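Local coordinates for protein alpha-1,2-mannosidase (Bacteroides thetaiotaomicron, PDB 2WW2) that hydrolyses alpha-mannosidic linkages with inversion of configuration, as a calcium-dependent glycoside hydrolase of family 92, at residues A[331-335]-A[383-387]; A[339-343]-A[390-396]; A[376-382]-A[419-424]; A[452-456]-A[526-530]. One frame throughout, in Å; residues are numbered along the deposited sequence. Where two conformers were deposited one is given.

Contact 1 (A[331-335]-A[383-387])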
loop_
_atom_site.group_PDB
_atom_site.type_symbol
_atom_site.label_atom_id
_atom_site.label_comp_id
_atom_site.label_asym_id
_atom_site.label_seq_id
_atom_site.Cartn_x
_atom_site.Cartn_y
_atom_site.Cartn_z
ATOM N N PHE A 331 19.214 21.748 -15.561
ATOM C CA PHE A 331 18.887 22.832 -14.655
ATOM C C PHE A 331 17.601 22.562 -13.875
ATOM O O PHE A 331 17.461 23.044 -12.766
ATOM C CB PHE A 331 18.773 24.156 -15.399
ATOM C CG PHE A 331 20.069 24.642 -16.004
ATOM C CD1 PHE A 331 21.303 24.268 -15.467
ATOM C CD2 PHE A 331 20.047 25.526 -17.085
ATOM C CE1 PHE A 331 22.485 24.728 -16.021
ATOM C CE2 PHE A 331 21.254 26.016 -17.649
ATOM C CZ PHE A 331 22.458 25.610 -17.119
ATOM N N TRP A 332 16.673 21.799 -14.460
ATOM C CA TRP A 332 15.431 21.439 -13.778
ATOM C C TRP A 332 15.752 20.819 -12.429
ATOM O O TRP A 332 15.033 20.988 -11.440
ATOM C CB TRP A 332 14.599 20.454 -14.620
ATOM C CG TRP A 332 13.326 20.062 -13.942
ATOM C CD1 TRP A 332 12.197 20.831 -13.787
ATOM C CD2 TRP A 332 13.061 18.822 -13.286
ATOM N NE1 TRP A 332 11.233 20.125 -13.101
ATOM C CE2 TRP A 332 11.738 18.888 -12.779
ATOM C CE3 TRP A 332 13.811 17.654 -13.083
ATOM C CZ2 TRP A 332 11.148 17.825 -12.077
ATOM C CZ3 TRP A 332 13.229 16.600 -12.380
ATOM C CH2 TRP A 332 11.910 16.691 -11.887
ATOM N N ASP A 333 16.855 20.099 -12.380
ATOM C CA ASP A 333 17.313 19.505 -11.115
ATOM C C ASP A 333 18.218 20.457 -10.345
ATOM O O ASP A 333 18.035 20.689 -9.130
ATOM C CB ASP A 333 18.105 18.222 -11.367
ATOM C CG ASP A 333 17.228 16.989 -11.403
ATOM O OD1 ASP A 333 16.386 16.800 -10.495
ATOM O OD2 ASP A 333 17.399 16.200 -12.333
ATOM N N THR A 334 19.215 20.993 -11.035
ATOM C CA THR A 334 20.325 21.658 -10.332
ATOM C C THR A 334 20.067 23.120 -9.903
ATOM O O THR A 334 20.840 23.663 -9.143
ATOM C CB THR A 334 21.636 21.561 -11.148
ATOM O OG1 THR A 334 21.466 22.243 -12.404
ATOM C CG2 THR A 334 22.006 20.081 -11.390
ATOM N N PHE A 335 18.989 23.755 -10.374
ATOM C CA PHE A 335 18.717 25.135 -9.928
ATOM C C PHE A 335 18.337 25.182 -8.447
ATOM O O PHE A 335 18.492 26.211 -7.794
ATOM C CB PHE A 335 17.600 25.795 -10.757
ATOM C CG PHE A 335 16.193 25.541 -10.224
ATOM C CD1 PHE A 335 15.679 26.299 -9.181
ATOM C CD2 PHE A 335 15.366 24.583 -10.814
ATOM C CE1 PHE A 335 14.372 26.077 -8.702
ATOM C CE2 PHE A 335 14.053 24.373 -10.349
ATOM C CZ PHE A 335 13.572 25.111 -9.284
ATOM N N ASN A 383 14.397 26.877 -15.995
ATOM C CA ASN A 383 15.222 27.139 -14.839
ATOM C C ASN A 383 16.618 27.688 -15.147
ATOM O O ASN A 383 17.343 28.110 -14.236
ATOM C CB ASN A 383 15.237 25.919 -13.920
ATOM C CG ASN A 383 13.842 25.574 -13.437
ATOM O OD1 ASN A 383 13.311 24.481 -13.717
ATOM N ND2 ASN A 383 13.215 26.522 -12.757
ATOM N N SER A 384 16.980 27.718 -16.427
ATOM C CA SER A 384 18.118 28.517 -16.853
ATOM C C SER A 384 17.995 29.936 -16.253
ATOM O O SER A 384 18.987 30.560 -15.839
ATOM C CB SER A 384 18.147 28.624 -18.377
ATOM O OG SER A 384 16.893 29.097 -18.873
ATOM N N VAL A 385 16.771 30.452 -16.252
ATOM C CA VAL A 385 16.515 31.794 -15.740
ATOM C C VAL A 385 16.868 31.884 -14.257
ATOM O O VAL A 385 17.457 32.864 -13.779
ATOM C CB VAL A 385 15.034 32.156 -15.959
ATOM C CG1 VAL A 385 14.706 33.462 -15.281
ATOM C CG2 VAL A 385 14.744 32.210 -17.489
ATOM N N SER A 386 16.530 30.844 -13.523
ATOM C CA SER A 386 16.810 30.829 -12.092
ATOM C C SER A 386 18.312 30.946 -11.803
ATOM O O SER A 386 18.725 31.707 -10.925
ATOM C CB SER A 386 16.244 29.553 -11.450
ATOM O OG SER A 386 16.657 29.473 -10.088
ATOM N N LEU A 387 19.138 30.200 -12.530
ATOM C CA LEU A 387 20.592 30.294 -12.323
ATOM C C LEU A 387 21.091 31.718 -12.531
ATOM O O LEU A 387 21.891 32.235 -11.755
ATOM C CB LEU A 387 21.341 29.388 -13.300
ATOM C CG LEU A 387 21.618 27.964 -12.806
ATOM C CD1 LEU A 387 20.297 27.198 -12.614
ATOM C CD2 LEU A 387 22.527 27.259 -13.833
HETATM O O HOH W 1 19.233 28.563 -9.099
#

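Contact 2 (A[339-343]-A[390-396])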
loop_
_atom_site.group_PDB
_atom_site.type_symbol
_atom_site.label_atom_id
_atom_site.label_comp_id
_atom_site.label_asym_id
_atom_site.label_seq_id
_atom_site.Cartn_x
_atom_site.Cartn_y
_atom_site.Cartn_z
ATOM N N HIS A 339 23.342 24.837 -7.791
ATOM C CA HIS A 339 23.863 26.151 -8.180
ATOM C C HIS A 339 23.813 27.171 -7.055
ATOM O O HIS A 339 24.736 27.959 -6.913
ATOM C CB HIS A 339 23.222 26.632 -9.485
ATOM C CG HIS A 339 23.736 25.883 -10.667
ATOM N ND1 HIS A 339 24.949 26.180 -11.255
ATOM C CD2 HIS A 339 23.266 24.779 -11.300
ATOM C CE1 HIS A 339 25.177 25.327 -12.240
ATOM N NE2 HIS A 339 24.171 24.468 -12.290
ATOM N N PRO A 340 22.741 27.153 -6.234
ATOM C CA PRO A 340 22.793 28.038 -5.066
ATOM C C PRO A 340 23.984 27.756 -4.162
ATOM O O PRO A 340 24.571 28.693 -3.618
ATOM C CB PRO A 340 21.485 27.744 -4.349
ATOM C CG PRO A 340 20.508 27.448 -5.538
ATOM C CD PRO A 340 21.380 26.643 -6.498
ATOM N N LEU A 341 24.350 26.484 -3.982
ATOM C CA LEU A 341 25.558 26.206 -3.207
ATOM C C LEU A 341 26.771 26.874 -3.873
ATOM O O LEU A 341 27.621 27.452 -3.184
ATOM C CB LEU A 341 25.796 24.688 -3.033
ATOM C CG LEU A 341 26.918 24.330 -2.042
ATOM C CD1 LEU A 341 26.525 24.682 -0.612
ATOM C CD2 LEU A 341 27.357 22.826 -2.110
ATOM N N PHE A 342 26.876 26.790 -5.202
ATOM C CA PHE A 342 27.978 27.466 -5.888
ATOM C C PHE A 342 27.953 28.977 -5.621
ATOM O O PHE A 342 28.986 29.574 -5.323
ATOM C CB PHE A 342 27.989 27.210 -7.424
ATOM C CG PHE A 342 28.078 25.751 -7.817
ATOM C CD1 PHE A 342 28.691 24.806 -6.979
ATOM C CD2 PHE A 342 27.560 25.322 -9.040
ATOM C CE1 PHE A 342 28.768 23.449 -7.363
ATOM C CE2 PHE A 342 27.621 23.972 -9.417
ATOM C CZ PHE A 342 28.227 23.034 -8.572
ATOM N N THR A 343 26.787 29.606 -5.713
ATOM C CA THR A 343 26.751 31.065 -5.537
ATOM C C THR A 343 27.280 31.460 -4.174
ATOM O O THR A 343 27.750 32.580 -4.001
ATOM C CB THR A 343 25.316 31.672 -5.691
ATOM O OG1 THR A 343 24.472 31.160 -4.657
ATOM C CG2 THR A 343 24.717 31.337 -7.070
ATOM N N ASP A 390 19.211 34.089 -9.623
ATOM C CA ASP A 390 19.689 33.794 -8.275
ATOM C C ASP A 390 21.094 34.376 -8.095
ATOM O O ASP A 390 21.396 35.023 -7.062
ATOM C CB ASP A 390 19.678 32.285 -7.987
ATOM C CG ASP A 390 20.059 31.970 -6.546
ATOM O OD1 ASP A 390 19.336 32.432 -5.623
ATOM O OD2 ASP A 390 21.085 31.277 -6.329
ATOM N N ALA A 391 21.954 34.167 -9.099
ATOM C CA ALA A 391 23.326 34.687 -9.037
ATOM C C ALA A 391 23.311 36.203 -9.010
ATOM O O ALA A 391 23.980 36.825 -8.184
ATOM C CB ALA A 391 24.149 34.188 -10.217
ATOM N N TRP A 392 22.513 36.799 -9.886
ATOM C CA TRP A 392 22.470 38.254 -9.997
ATOM C C TRP A 392 22.085 38.895 -8.665
ATOM O O TRP A 392 22.657 39.923 -8.270
ATOM C CB TRP A 392 21.475 38.657 -11.082
ATOM C CG TRP A 392 21.559 40.106 -11.478
ATOM C CD1 TRP A 392 20.872 41.146 -10.928
ATOM C CD2 TRP A 392 22.373 40.669 -12.516
ATOM N NE1 TRP A 392 21.201 42.322 -11.560
ATOM C CE2 TRP A 392 22.119 42.053 -12.543
ATOM C CE3 TRP A 392 23.282 40.132 -13.431
ATOM C CZ2 TRP A 392 22.766 42.921 -13.436
ATOM C CZ3 TRP A 392 23.921 40.991 -14.325
ATOM C CH2 TRP A 392 23.652 42.365 -14.322
ATOM N N MET A 393 21.115 38.293 -7.977
ATOM C CA MET A 393 20.598 38.901 -6.753
ATOM C C MET A 393 21.565 38.727 -5.595
ATOM O O MET A 393 21.380 39.316 -4.533
ATOM C CB MET A 393 19.233 38.335 -6.395
ATOM C CG MET A 393 18.183 38.610 -7.455
ATOM S SD MET A 393 18.083 40.357 -7.892
ATOM C CE MET A 393 17.021 40.258 -9.307
ATOM N N LYS A 394 22.594 37.912 -5.816
ATOM C CA LYS A 394 23.630 37.669 -4.841
ATOM C C LYS A 394 24.912 38.395 -5.230
ATOM O O LYS A 394 25.974 38.145 -4.645
ATOM C CB LYS A 394 23.899 36.160 -4.727
ATOM C CG LYS A 394 22.766 35.419 -4.068
ATOM C CD LYS A 394 22.903 33.904 -4.184
ATOM C CE LYS A 394 21.785 33.218 -3.383
ATOM N NZ LYS A 394 21.921 31.736 -3.472
ATOM N N GLY A 395 24.817 39.285 -6.212
ATOM C CA GLY A 395 25.953 40.129 -6.582
ATOM C C GLY A 395 26.912 39.491 -7.570
ATOM O O GLY A 395 27.989 40.016 -7.815
ATOM N N ILE A 396 26.512 38.354 -8.142
ATOM C CA ILE A 396 27.286 37.702 -9.185
ATOM C C ILE A 396 26.712 38.181 -10.501
ATOM O O ILE A 396 25.613 37.769 -10.921
ATOM C CB ILE A 396 27.172 36.169 -9.068
ATOM C CG1 ILE A 396 27.693 35.731 -7.695
ATOM C CG2 ILE A 396 27.933 35.483 -10.197
ATOM C CD1 ILE A 396 27.445 34.260 -7.372
#

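Contact 3 (A[376-382]-A[419-424])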
loop_
_atom_site.group_PDB
_atom_site.type_symbol
_atom_site.label_atom_id
_atom_site.label_comp_id
_atom_site.label_asym_id
_atom_site.label_seq_id
_atom_site.Cartn_x
_atom_site.Cartn_y
_atom_site.Cartn_z
ATOM N N ARG A 376 19.718 18.921 -25.335
ATOM C CA ARG A 376 19.120 17.586 -25.288
ATOM C C ARG A 376 17.678 17.687 -24.787
ATOM O O ARG A 376 17.375 18.467 -23.864
ATOM C CB ARG A 376 19.936 16.687 -24.351
ATOM C CG ARG A 376 21.380 16.407 -24.838
ATOM C CD ARG A 376 21.383 15.445 -26.034
ATOM N NE ARG A 376 20.835 14.155 -25.619
ATOM C CZ ARG A 376 21.527 13.216 -24.983
ATOM N NH1 ARG A 376 22.818 13.406 -24.668
ATOM N NH2 ARG A 376 20.922 12.087 -24.635
ATOM N N GLY A 377 16.791 16.895 -25.368
ATOM C CA GLY A 377 15.370 16.945 -25.011
ATOM C C GLY A 377 15.117 16.151 -23.732
ATOM O O GLY A 377 15.120 14.936 -23.760
ATOM N N CYS A 378 14.897 16.836 -22.612
ATOM C CA CYS A 378 14.741 16.123 -21.333
ATOM C C CYS A 378 14.174 17.076 -20.285
ATOM O O CYS A 378 14.619 18.219 -20.191
ATOM C CB CYS A 378 16.113 15.615 -20.875
ATOM S SG CYS A 378 16.090 14.568 -19.411
ATOM N N MET A 379 13.194 16.605 -19.517
ATOM C CA MET A 379 12.578 17.389 -18.425
ATOM C C MET A 379 11.883 18.660 -18.927
ATOM O O MET A 379 11.522 18.758 -20.096
ATOM C CB MET A 379 13.574 17.722 -17.298
ATOM C CG MET A 379 14.236 16.482 -16.647
ATOM S SD MET A 379 13.092 15.056 -16.523
ATOM C CE MET A 379 11.799 15.655 -15.470
ATOM N N ILE A 380 11.677 19.609 -18.020
ATOM C CA ILE A 380 10.787 20.734 -18.291
ATOM C C ILE A 380 11.303 22.012 -17.635
ATOM O O ILE A 380 12.296 21.995 -16.893
ATOM C CB ILE A 380 9.360 20.462 -17.727
ATOM C CG1 ILE A 380 9.413 20.385 -16.192
ATOM C CG2 ILE A 380 8.731 19.182 -18.352
ATOM C CD1 ILE A 380 8.041 20.160 -15.557
ATOM N N GLY A 381 10.617 23.121 -17.902
ATOM C CA GLY A 381 10.857 24.358 -17.157
ATOM C C GLY A 381 11.773 25.347 -17.860
ATOM O O GLY A 381 12.317 25.053 -18.934
ATOM N N ASN A 382 11.948 26.518 -17.241
ATOM C CA ASN A 382 12.855 27.542 -17.743
ATOM C C ASN A 382 13.819 27.898 -16.616
ATOM O O ASN A 382 14.038 29.069 -16.291
ATOM C CB ASN A 382 12.062 28.800 -18.163
ATOM C CG ASN A 382 11.217 28.573 -19.416
ATOM O OD1 ASN A 382 11.513 27.705 -20.268
ATOM N ND2 ASN A 382 10.169 29.339 -19.535
ATOM N N ILE A 419 12.859 20.328 -30.194
ATOM C CA ILE A 419 13.126 19.875 -28.840
ATOM C C ILE A 419 12.256 20.599 -27.823
ATOM O O ILE A 419 12.428 21.794 -27.595
ATOM C CB ILE A 419 14.584 20.119 -28.505
ATOM C CG1 ILE A 419 15.463 19.590 -29.646
ATOM C CG2 ILE A 419 14.926 19.489 -27.134
ATOM C CD1 ILE A 419 16.970 19.856 -29.437
ATOM N N ALA A 420 11.320 19.879 -27.213
ATOM C CA ALA A 420 10.271 20.556 -26.452
ATOM C C ALA A 420 10.787 21.250 -25.195
ATOM O O ALA A 420 10.225 22.274 -24.785
ATOM C CB ALA A 420 9.110 19.600 -26.124
ATOM N N SER A 421 11.874 20.725 -24.613
ATOM C CA SER A 421 12.424 21.277 -23.387
ATOM C C SER A 421 13.285 22.536 -23.604
ATOM O O SER A 421 13.807 23.101 -22.631
ATOM C CB SER A 421 13.264 20.220 -22.651
ATOM O OG SER A 421 14.350 19.765 -23.453
ATOM N N VAL A 422 13.469 22.947 -24.859
ATOM C CA VAL A 422 14.315 24.111 -25.160
ATOM C C VAL A 422 13.425 25.304 -25.491
ATOM O O VAL A 422 12.723 25.308 -26.509
ATOM C CB VAL A 422 15.307 23.860 -26.334
ATOM C CG1 VAL A 422 16.150 25.107 -26.608
ATOM C CG2 VAL A 422 16.212 22.640 -26.041
ATOM N N GLY A 423 13.476 26.332 -24.649
ATOM C CA GLY A 423 12.477 27.397 -24.706
ATOM C C GLY A 423 11.284 26.981 -23.846
ATOM O O GLY A 423 11.451 26.264 -22.860
ATOM N N ARG A 424 10.077 27.396 -24.234
ATOM C CA ARG A 424 8.904 27.185 -23.398
ATOM C C ARG A 424 7.789 26.437 -24.126
ATOM O O ARG A 424 6.994 27.027 -24.856
ATOM C CB ARG A 424 8.362 28.525 -22.869
ATOM C CG ARG A 424 7.144 28.370 -21.937
ATOM C CD ARG A 424 6.764 29.712 -21.273
ATOM N NE ARG A 424 7.652 30.001 -20.148
ATOM C CZ ARG A 424 7.355 30.826 -19.140
ATOM N NH1 ARG A 424 6.193 31.485 -19.116
ATOM N NH2 ARG A 424 8.225 30.997 -18.156
HETATM O O HOH W 2 16.748 20.860 -22.895
HETATM O O HOH W 3 12.925 22.537 -20.123
#

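Contact 4 (A[452-456]-A[526-530])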
loop_
_atom_site.group_PDB
_atom_site.type_symbol
_atom_site.label_atom_id
_atom_site.label_comp_id
_atom_site.label_asym_id
_atom_site.label_seq_id
_atom_site.Cartn_x
_atom_site.Cartn_y
_atom_site.Cartn_z
ATOM N N ALA A 452 5.420 29.655 -13.841
ATOM C CA ALA A 452 5.026 30.749 -12.939
ATOM C C ALA A 452 6.238 31.188 -12.094
ATOM O O ALA A 452 6.451 32.374 -11.834
ATOM C CB ALA A 452 3.867 30.315 -12.046
ATOM N N TYR A 453 7.043 30.216 -11.685
ATOM C CA TYR A 453 8.283 30.498 -10.957
ATOM C C TYR A 453 9.324 31.234 -11.820
ATOM O O TYR A 453 9.944 32.227 -11.378
ATOM C CB TYR A 453 8.884 29.189 -10.419
ATOM C CG TYR A 453 10.315 29.360 -9.913
ATOM C CD1 TYR A 453 10.591 30.136 -8.797
ATOM C CD2 TYR A 453 11.390 28.742 -10.570
ATOM C CE1 TYR A 453 11.899 30.290 -8.334
ATOM C CE2 TYR A 453 12.687 28.898 -10.124
ATOM C CZ TYR A 453 12.936 29.662 -9.004
ATOM O OH TYR A 453 14.221 29.828 -8.568
ATOM N N ALA A 454 9.535 30.752 -13.041
ATOM C CA ALA A 454 10.509 31.392 -13.918
ATOM C C ALA A 454 10.049 32.815 -14.228
ATOM O O ALA A 454 10.858 33.734 -14.326
ATOM C CB ALA A 454 10.677 30.593 -15.231
ATOM N N ASP A 455 8.747 32.998 -14.391
ATOM C CA ASP A 455 8.244 34.330 -14.671
ATOM C C ASP A 455 8.449 35.256 -13.466
ATOM O O ASP A 455 8.769 36.441 -13.624
ATOM C CB ASP A 455 6.770 34.267 -15.092
ATOM C CG ASP A 455 6.592 33.643 -16.463
ATOM O OD1 ASP A 455 7.554 33.723 -17.278
ATOM O OD2 ASP A 455 5.498 33.091 -16.744
ATOM N N TRP A 456 8.250 34.729 -12.261
ATOM C CA TRP A 456 8.585 35.503 -11.057
ATOM C C TRP A 456 10.083 35.890 -11.087
ATOM O O TRP A 456 10.441 37.046 -10.815
ATOM C CB TRP A 456 8.200 34.724 -9.783
ATOM C CG TRP A 456 8.690 35.365 -8.526
ATOM C CD1 TRP A 456 8.041 36.302 -7.764
ATOM C CD2 TRP A 456 9.946 35.128 -7.889
ATOM N NE1 TRP A 456 8.825 36.665 -6.686
ATOM C CE2 TRP A 456 9.995 35.949 -6.738
ATOM C CE3 TRP A 456 11.027 34.285 -8.168
ATOM C CZ2 TRP A 456 11.090 35.964 -5.878
ATOM C CZ3 TRP A 456 12.114 34.296 -7.311
ATOM C CH2 TRP A 456 12.142 35.140 -6.184
ATOM N N VAL A 526 5.371 25.830 -5.199
ATOM C CA VAL A 526 5.128 27.270 -5.202
ATOM C C VAL A 526 6.130 27.906 -4.237
ATOM O O VAL A 526 5.759 28.482 -3.224
ATOM C CB VAL A 526 3.677 27.603 -4.766
ATOM C CG1 VAL A 526 3.337 29.085 -5.048
ATOM C CG2 VAL A 526 2.683 26.694 -5.502
ATOM N N PHE A 527 7.407 27.796 -4.542
ATOM C CA PHE A 527 8.394 28.266 -3.580
ATOM C C PHE A 527 8.626 29.774 -3.602
ATOM O O PHE A 527 9.229 30.299 -2.689
ATOM C CB PHE A 527 9.712 27.492 -3.689
ATOM C CG PHE A 527 9.899 26.802 -4.996
ATOM C CD1 PHE A 527 10.509 27.462 -6.051
ATOM C CD2 PHE A 527 9.467 25.503 -5.169
ATOM C CE1 PHE A 527 10.683 26.827 -7.263
ATOM C CE2 PHE A 527 9.639 24.850 -6.402
ATOM C CZ PHE A 527 10.251 25.525 -7.437
ATOM N N HIS A 528 8.142 30.459 -4.634
ATOM C CA HIS A 528 8.166 31.921 -4.645
ATOM C C HIS A 528 6.978 32.527 -3.882
ATOM O O HIS A 528 6.908 33.753 -3.680
ATOM C CB HIS A 528 8.226 32.458 -6.082
ATOM C CG HIS A 528 7.038 32.095 -6.922
ATOM N ND1 HIS A 528 6.749 30.798 -7.294
ATOM C CD2 HIS A 528 6.081 32.872 -7.490
ATOM C CE1 HIS A 528 5.658 30.787 -8.041
ATOM N NE2 HIS A 528 5.225 32.035 -8.168
ATOM N N ASP A 529 6.050 31.683 -3.431
ATOM C CA ASP A 529 4.859 32.205 -2.748
ATOM C C ASP A 529 4.212 31.224 -1.750
ATOM O O ASP A 529 3.042 30.886 -1.881
ATOM C CB ASP A 529 3.822 32.647 -3.794
ATOM C CG ASP A 529 2.841 33.676 -3.252
ATOM O OD1 ASP A 529 2.979 34.090 -2.070
ATOM O OD2 ASP A 529 1.933 34.085 -4.015
ATOM N N PRO A 530 4.970 30.766 -0.743
ATOM C CA PRO A 530 4.348 29.885 0.243
ATOM C C PRO A 530 3.098 30.510 0.891
ATOM O O PRO A 530 2.139 29.798 1.167
ATOM C CB PRO A 530 5.457 29.683 1.279
ATOM C CG PRO A 530 6.738 29.840 0.483
ATOM C CD PRO A 530 6.408 30.960 -0.499
#

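Contact 1 (A[331-335]-A[383-387])
Leu387 fits between Phe331 and Phe335, and its branches divide the work. CD2 sits over one face of the Phe331 ring, 3.7 Å from the ring centroid and 25° off the normal, a CH-pi contact in which the two side chains meet roughly at right angles. CD1 turns the other way, with Leu387 CD1 3.6 Å from Phe335 CB. The first torsion of Leu387, -91°, lies off the usual staggered values. The same Phe331 ring reaches back to the first turn of helix 383-393, its CD2 lying 3.6 Å from Ser384 CA. The amide plane of Asn383 is roughly parallel to the Phe335 ring, 21° apart, although the closeness of the pair and the placing of the amide oxygen and nitrogen are doubtful. No direct hydrogen bond joins the segments, and polar contact is left to the margin: one water donates to Phe335 O at 2.8 Å and lies 2.9 Å from Ser386 OG, a hydroxyl that also bonds to Tyr453 OH. The looser side is that of Asp333 and Thr334, both partly exposed; Asp333 points away from helix 383-393. Around this pairing, Ile357 of helix 347-364 covers Phe331 and Leu387, while Val385, pointing away from Phe331 and Phe335, meets Cys457 and Ile458 of helix 444-465.

Contact 2 (A[339-343]-A[390-396])
Thr343 gives up more surface than any other residue here, and Lys394 and Ile396 close round it. The lysine chain, extended beyond CG, crosses the threonine at about a right angle and donates from Lys394 NZ to Thr343 OG1 at 2.9 Å. The hydroxyl in turn donates within its own helix, Thr343 OG1 to Pro340 O at 2.7 Å, with the donor tilted 20° from the carbonyl plane. With OG1 between the backbone N and the carbonyl carbon (chi1 64°), the methyl CG2 is turned to Asp390 OD2, 3.7 Å away. The same carboxylate oxygen takes a salt bridge from Lys394 NZ at 3.0 Å, on its syn side, while Asp390 OD1 bonds to Gly648 N. Asp390 lies in the last turn of helix 383-393 and Lys394 just beyond it; the helix stops in a Schellman motif, in which Gly395, at positive phi, is the C-prime residue and Ile396 N returns to Ala391 O at 3.0 Å. This reversal swings Ile396 back toward helix 338-345, where its CD1 lies 3.7 Å from Thr343 CB. Tyr652 OH is a third hydrogen-bonding partner of the buried ammonium, and Pro347 and Glu351 of helix 347-364 lie against Ile396.

Contact 3 (A[376-382]-A[419-424])
The type I beta turn from Ile419 to Val422 belongs to the connection between helices 401-413 and 427-433, and it sets Ser421 against the loop leading into helix 383-393. Ser421 OG accepts from Cys378 N at 3.1 Å, with an N-H...O angle of 157°. A chi1 of 60° holds the hydroxyl between its own backbone N and carbonyl carbon, facing the loop, where it also meets a water, 2.7 Å from Ser421 OG, that donates to Arg376 O. A second water lies 2.8 Å from Gly381 O and 2.7 Å from Ser421 O. At the outer end, Ile419 CG2 presses on the backbone, 3.3 Å from Gly377 CA. At the buried end, the Asn382 amide meets an edge of the Arg424 guanidinium, the two groups nearly coplanar at 9°. Arg424 also forms a salt bridge with Asp455 and a cation-pi contact with Tyr430. A leucine in place of Arg424 would probably leave the Asp455 carboxylate without this counter-charge and Tyr430 without the cation against its ring. Gly381 and Gly423 have backbone angles that call for glycine. The contact thus joins two loops next to helices of the catalytic domain, whose clan is consistent with an (alpha/alpha)6 barrel.

Contact 4 (A[452-456]-A[526-530])
Tyr453 and His528 have alpha carbons 6.5 Å apart, where helix 444-465 passes a type I turn running from Val526 to Asp529. The two residues inside that turn meet the helix in different ways. Phe527 sends an edge toward the face of Tyr453 in a T-shaped pair, centroids 4.9 Å apart and planes at 69°, with CE1 poised over the middle of the tyrosine ring and only 3.6 Å from Tyr453 CD1. His528 enters between Tyr453 and Trp456. Its CB stands over the five-membered ring of Trp456, 3.8 Å from the centroid and 17° off the normal, and its imidazole lies under Tyr453 CA, 4.2 Å from the ring centroid, a second CH-pi contact. A chi1 of 62° turns the imidazole along the helix, bringing CD2 to 3.6 Å from Trp456 CB. Just past this turn the chain becomes helix 530-537, and Asp529 is its N-cap, OD1 taking Gly532 N. The polar ends of the aromatic groups find partners beyond the two segments: His528 NE2 at Ala478 O, Trp456 NE1 at Tyr733 OH, and Tyr453 OH at Pro647 O. With an alanine at His528, Ala478 O would probably lose its donor, and a gap would be likely to open beneath Tyr453 CA. The Phe527 ring also makes an edge-to-face pair with His589.

How the contacts relate
All four contacts fall within the family 92 catalytic domain, and they show how segments distant in sequence converge on a few helices. Contacts 1 and 2 share helix 383-393, their centres 12 Å apart; contact 3 holds the loop that leads into it. In sequence, contacts 1, 2 and 3 interlock, their first segments all preceding their second, whereas contact 4 opens only after these have closed. Contact 4 joins the group through helix 444-465: Phe335 CE1 lies 3.6 Å from Tyr453 CE2, and Asn382 CB 3.7 Å from Ala454 CB. Contacts 2 and 3, with centres about 23 Å apart, do not touch; contact 1 borders both. Helices 383-393 and 444-465 are thereby tied into one continuous packed region of the domain.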